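Local coordinates for protein predicted ATPase of the ABC class (Vibrio vulnificus, PDB 5D6A) that probably binds and hydrolyses ATP as an ABC-class ATPase, and here holds the ATP analogue AMP-PNP, at residues I423-D427 / Y428-D432. Residues are numbered along the deposited sequence; the frame is centred on the assembly and turned at random.
With ANP (phosphoaminophosphonic acid-adenylate ester), chain C.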
ATOM      1  N   ILE A 423     -11.751 -28.545  -0.588  1.00 50.68           N
ATOM      2  CA  ILE A 423     -12.644 -28.046   0.451  1.00 51.79           C
ATOM      3  C   ILE A 423     -13.595 -27.004  -0.123  1.00 52.81           C
ATOM      4  O   ILE A 423     -13.169 -26.114  -0.855  1.00 52.44           O
ATOM      5  CB  ILE A 423     -11.842 -27.410   1.599  1.00 49.86           C
ATOM      6  CG1 ILE A 423     -10.943 -28.467   2.250  1.00 50.08           C
ATOM      7  CG2 ILE A 423     -12.779 -26.792   2.630  1.00 50.55           C
ATOM      8  CD1 ILE A 423      -9.978 -27.915   3.277  1.00 48.56           C
ATOM      9  N   GLN A 424     -14.878 -27.114   0.211  1.00 54.50           N
ATOM     10  CA  GLN A 424     -15.868 -26.165  -0.276  1.00 55.26           C
ATOM     11  C   GLN A 424     -16.428 -25.343   0.876  1.00 55.72           C
ATOM     12  O   GLN A 424     -16.845 -25.896   1.894  1.00 56.68           O
ATOM     13  CB  GLN A 424     -17.014 -26.886  -0.987  1.00 57.54           C
ATOM     14  CG  GLN A 424     -18.014 -25.940  -1.647  1.00 58.68           C
ATOM     15  CD  GLN A 424     -19.209 -26.653  -2.246  1.00 60.79           C
ATOM     16  OE1 GLN A 424     -19.455 -27.819  -1.961  1.00 62.36           O
ATOM     17  NE2 GLN A 424     -19.970 -25.944  -3.068  1.00 61.93           N
HETATM   18  N   MSE A 425     -16.432 -24.023   0.709  1.00 55.46           N
HETATM   19  CA  MSE A 425     -16.984 -23.123   1.713  1.00 56.11           C
HETATM   20  C   MSE A 425     -18.405 -22.831   1.312  1.00 59.14           C
HETATM   21  O   MSE A 425     -18.681 -22.500   0.156  1.00 59.92           O
HETATM   22  CB  MSE A 425     -16.185 -21.826   1.805  1.00 54.00           C
HETATM   23  CG  MSE A 425     -14.744 -22.057   2.256  1.00 51.31           C
HETATM   24 SE   MSE A 425     -14.680 -22.972   4.000  0.80 51.09          SE
HETATM   25  CE  MSE A 425     -15.172 -21.461   5.162  1.00 51.92           C
ATOM     26  N   HIS A 426     -19.318 -22.963   2.267  1.00 61.35           N
ATOM     27  CA  HIS A 426     -20.734 -22.721   2.035  1.00 64.61           C
ATOM     28  C   HIS A 426     -21.331 -22.207   3.331  1.00 66.77           C
ATOM     29  O   HIS A 426     -21.248 -22.877   4.350  1.00 68.53           O
ATOM     30  CB  HIS A 426     -21.416 -24.021   1.608  1.00 66.75           C
ATOM     31  CG  HIS A 426     -22.898 -23.906   1.446  1.00 69.41           C
ATOM     32  ND1 HIS A 426     -23.493 -23.553   0.255  1.00 70.53           N
ATOM     33  CD2 HIS A 426     -23.907 -24.107   2.326  1.00 71.77           C
ATOM     34  CE1 HIS A 426     -24.805 -23.539   0.408  1.00 73.66           C
ATOM     35  NE2 HIS A 426     -25.082 -23.870   1.656  1.00 74.45           N
ATOM     36  N   ASP A 427     -21.939 -21.025   3.291  1.00 68.31           N
ATOM     37  CA  ASP A 427     -22.504 -20.416   4.499  1.00 70.21           C
ATOM     38  C   ASP A 427     -21.510 -20.425   5.668  1.00 68.79           C
ATOM     39  O   ASP A 427     -21.893 -20.574   6.829  1.00 70.15           O
ATOM     40  CB  ASP A 427     -23.826 -21.089   4.886  1.00 73.42           C
ATOM     41  CG  ASP A 427     -24.956 -20.771   3.914  1.00 75.77           C
ATOM     42  OD1 ASP A 427     -24.731 -20.011   2.949  1.00 74.52           O
ATOM     43  OD2 ASP A 427     -26.079 -21.274   4.125  1.00 79.25           O
ATOM     44  N   TYR A 428     -20.232 -20.264   5.326  1.00 66.82           N
ATOM     45  CA  TYR A 428     -19.125 -20.200   6.290  1.00 65.37           C
ATOM     46  C   TYR A 428     -18.880 -21.493   7.078  1.00 66.58           C
ATOM     47  O   TYR A 428     -18.716 -21.472   8.298  1.00 67.88           O
ATOM     48  CB  TYR A 428     -19.308 -19.008   7.237  1.00 65.30           C
ATOM     49  CG  TYR A 428     -19.702 -17.744   6.508  1.00 65.28           C
ATOM     50  CD1 TYR A 428     -18.825 -17.129   5.624  1.00 62.77           C
ATOM     51  CD2 TYR A 428     -20.953 -17.164   6.700  1.00 67.21           C
ATOM     52  CE1 TYR A 428     -19.181 -15.978   4.944  1.00 62.95           C
ATOM     53  CE2 TYR A 428     -21.315 -16.011   6.030  1.00 67.70           C
ATOM     54  CZ  TYR A 428     -20.425 -15.422   5.153  1.00 65.46           C
ATOM     55  OH  TYR A 428     -20.779 -14.278   4.483  1.00 66.37           O
ATOM     56  N   GLN A 429     -18.855 -22.613   6.365  1.00 67.38           N
ATOM     57  CA  GLN A 429     -18.563 -23.913   6.961  1.00 68.22           C
ATOM     58  C   GLN A 429     -17.842 -24.752   5.918  1.00 65.74           C
ATOM     59  O   GLN A 429     -18.165 -24.691   4.731  1.00 65.75           O
ATOM     60  CB  GLN A 429     -19.829 -24.629   7.437  1.00 73.30           C
ATOM     61  CG  GLN A 429     -20.859 -24.889   6.350  1.00 76.15           C
ATOM     62  CD  GLN A 429     -21.959 -25.835   6.781  1.00 81.52           C
ATOM     63  OE1 GLN A 429     -22.005 -26.279   7.932  1.00 84.75           O
ATOM     64  NE2 GLN A 429     -22.854 -26.158   5.852  1.00 83.86           N
ATOM     65  N   ALA A 430     -16.864 -25.530   6.360  1.00 63.73           N
ATOM     66  CA  ALA A 430     -16.091 -26.357   5.449  1.00 61.76           C
ATOM     67  C   ALA A 430     -16.827 -27.646   5.099  1.00 63.10           C
ATOM     68  O   ALA A 430     -17.511 -28.233   5.936  1.00 64.12           O
ATOM     69  CB  ALA A 430     -14.735 -26.675   6.058  1.00 60.15           C
ATOM     70  N   LEU A 431     -16.682 -28.063   3.846  1.00 62.51           N
ATOM     71  CA  LEU A 431     -17.275 -29.296   3.344  1.00 64.42           C
ATOM     72  C   LEU A 431     -16.223 -30.025   2.516  1.00 63.24           C
ATOM     73  O   LEU A 431     -15.520 -29.403   1.717  1.00 60.75           O
ATOM     74  CB  LEU A 431     -18.504 -29.004   2.475  1.00 66.15           C
ATOM     75  CG  LEU A 431     -19.737 -28.390   3.147  1.00 68.28           C
ATOM     76  CD1 LEU A 431     -20.790 -28.046   2.104  1.00 69.26           C
ATOM     77  CD2 LEU A 431     -20.313 -29.332   4.195  1.00 70.28           C
ATOM     78  N   ASP A 432     -16.105 -31.334   2.718  1.00 64.39           N
ATOM     79  CA  ASP A 432     -15.143 -32.135   1.969  1.00 63.48           C
ATOM     80  C   ASP A 432     -15.810 -32.600   0.679  1.00 64.21           C
ATOM     81  O   ASP A 432     -16.688 -33.461   0.706  1.00 65.66           O
ATOM     82  CB  ASP A 432     -14.675 -33.334   2.799  1.00 65.19           C
ATOM     83  CG  ASP A 432     -13.580 -34.138   2.108  1.00 65.33           C
ATOM     84  OD1 ASP A 432     -13.122 -33.734   1.018  1.00 64.44           O
ATOM     85  OD2 ASP A 432     -13.168 -35.177   2.664  1.00 66.51           O
TER
HETATM   86  PG  ANP C 602     -12.113 -14.735  -2.090  1.00 71.51           P
HETATM   87  O1G ANP C 602     -11.118 -15.736  -1.558  1.00 74.06           O
HETATM   88  O2G ANP C 602     -11.495 -13.406  -2.463  1.00 68.07           O
HETATM   89  O3G ANP C 602     -13.020 -15.328  -3.141  1.00 69.16           O
HETATM   90  PB  ANP C 602     -14.704 -15.121  -0.496  1.00 53.29           P
HETATM   91  O1B ANP C 602     -14.502 -16.599  -0.353  1.00 55.36           O
HETATM   92  O2B ANP C 602     -15.589 -14.642  -1.624  1.00 54.93           O
HETATM   93  N3B ANP C 602     -13.136 -14.361  -0.713  1.00 63.32           N
HETATM   94  PA  ANP C 602     -14.560 -13.811   1.997  1.00 50.88           P
HETATM   95  O1A ANP C 602     -14.057 -14.745   3.064  1.00 51.22           O
HETATM   96  O2A ANP C 602     -13.580 -12.894   1.309  1.00 53.57           O
HETATM   97  O3A ANP C 602     -15.373 -14.647   0.889  1.00 50.93           O
HETATM   98  O5' ANP C 602     -15.714 -12.889   2.621  1.00 50.94           O
HETATM   99  C5' ANP C 602     -16.808 -13.468   3.318  1.00 50.24           C
HETATM  100  C4' ANP C 602     -17.421 -12.445   4.264  1.00 50.92           C
HETATM  101  O4' ANP C 602     -18.123 -13.140   5.298  1.00 50.02           O
HETATM  102  C3' ANP C 602     -16.388 -11.567   4.956  1.00 52.08           C
HETATM  103  O3' ANP C 602     -16.897 -10.235   5.114  1.00 52.69           O
HETATM  104  C2' ANP C 602     -16.163 -12.231   6.296  1.00 50.44           C
HETATM  105  O2' ANP C 602     -15.889 -11.273   7.325  1.00 51.17           O
HETATM  106  C1' ANP C 602     -17.458 -12.995   6.554  1.00 49.48           C
HETATM  107  N9  ANP C 602     -17.203 -14.332   7.144  1.00 50.15           N
HETATM  108  C8  ANP C 602     -16.290 -15.239   6.733  1.00 48.80           C
HETATM  109  N7  ANP C 602     -16.339 -16.348   7.516  1.00 49.02           N
HETATM  110  C5  ANP C 602     -17.297 -16.157   8.440  1.00 50.00           C
HETATM  111  C6  ANP C 602     -17.865 -16.928   9.569  1.00 50.74           C
HETATM  112  N6  ANP C 602     -17.401 -18.162   9.868  1.00 52.07           N
HETATM  113  N1  ANP C 602     -18.861 -16.359  10.288  1.00 53.35           N
HETATM  114  C2  ANP C 602     -19.337 -15.128  10.002  1.00 53.51           C
HETATM  115  N3  ANP C 602     -18.858 -14.379   8.987  1.00 53.15           N
HETATM  116  C4  ANP C 602     -17.862 -14.830   8.188  1.00 50.61           C
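Strands 421-425 and 430-432 form a tight β-hairpin at one edge of the mixed sheet of the P-loop domain, where Q424 pairs with L431 and a two-residue turn sets Y428 beside the nucleotide. The antiparallel register puts Q424 and L431 in a hydrogen-bonded pair: Q424 N gives a nearly straight bond (170°) to L431 O at 2.8 Å, and the return bond from L431 N to Q424 O is weak. Beyond the strands, H426 N reaches Q429 O at 3.2 Å, closing the loop around D427 and Y428. Both residues have left-handed backbone conformations, as in two-residue hairpin turns of the I' kind.

The strand side chains divide between two faces. On one, I423 CG2 meets A430 CB at 3.9 Å, and selenomethionine M425, bent at both chi2 and chi3, folds back until its SE lies 3.9 Å from A430 CA. M425 also touches L274 and K271 of helix 271-280, K271 belonging to the probable Walker A (P-loop) motif. Q424 and L431 occupy the other face. At the start of the turn, H426 CB rests on L431 CD1 (4.1 Å), while H426 ND1 is hydrogen-bonded to D384 of the second subunit.

With CG anti to the carbonyl carbon (chi1 -45°), the Y428 ring swings out from the turn and lays one face against the adenine, ANP C4 sitting 3.5 Å above the ring plane, offset toward the rim. The hydroxyl OH of Y428 comes 3.0 Å from the ribose O4' of ANP. Backbone hydrogen bonds thus hold the turn that presents this aromatic face to the base, and P324 of the second subunit packs against the same turn, on D427 and Y428.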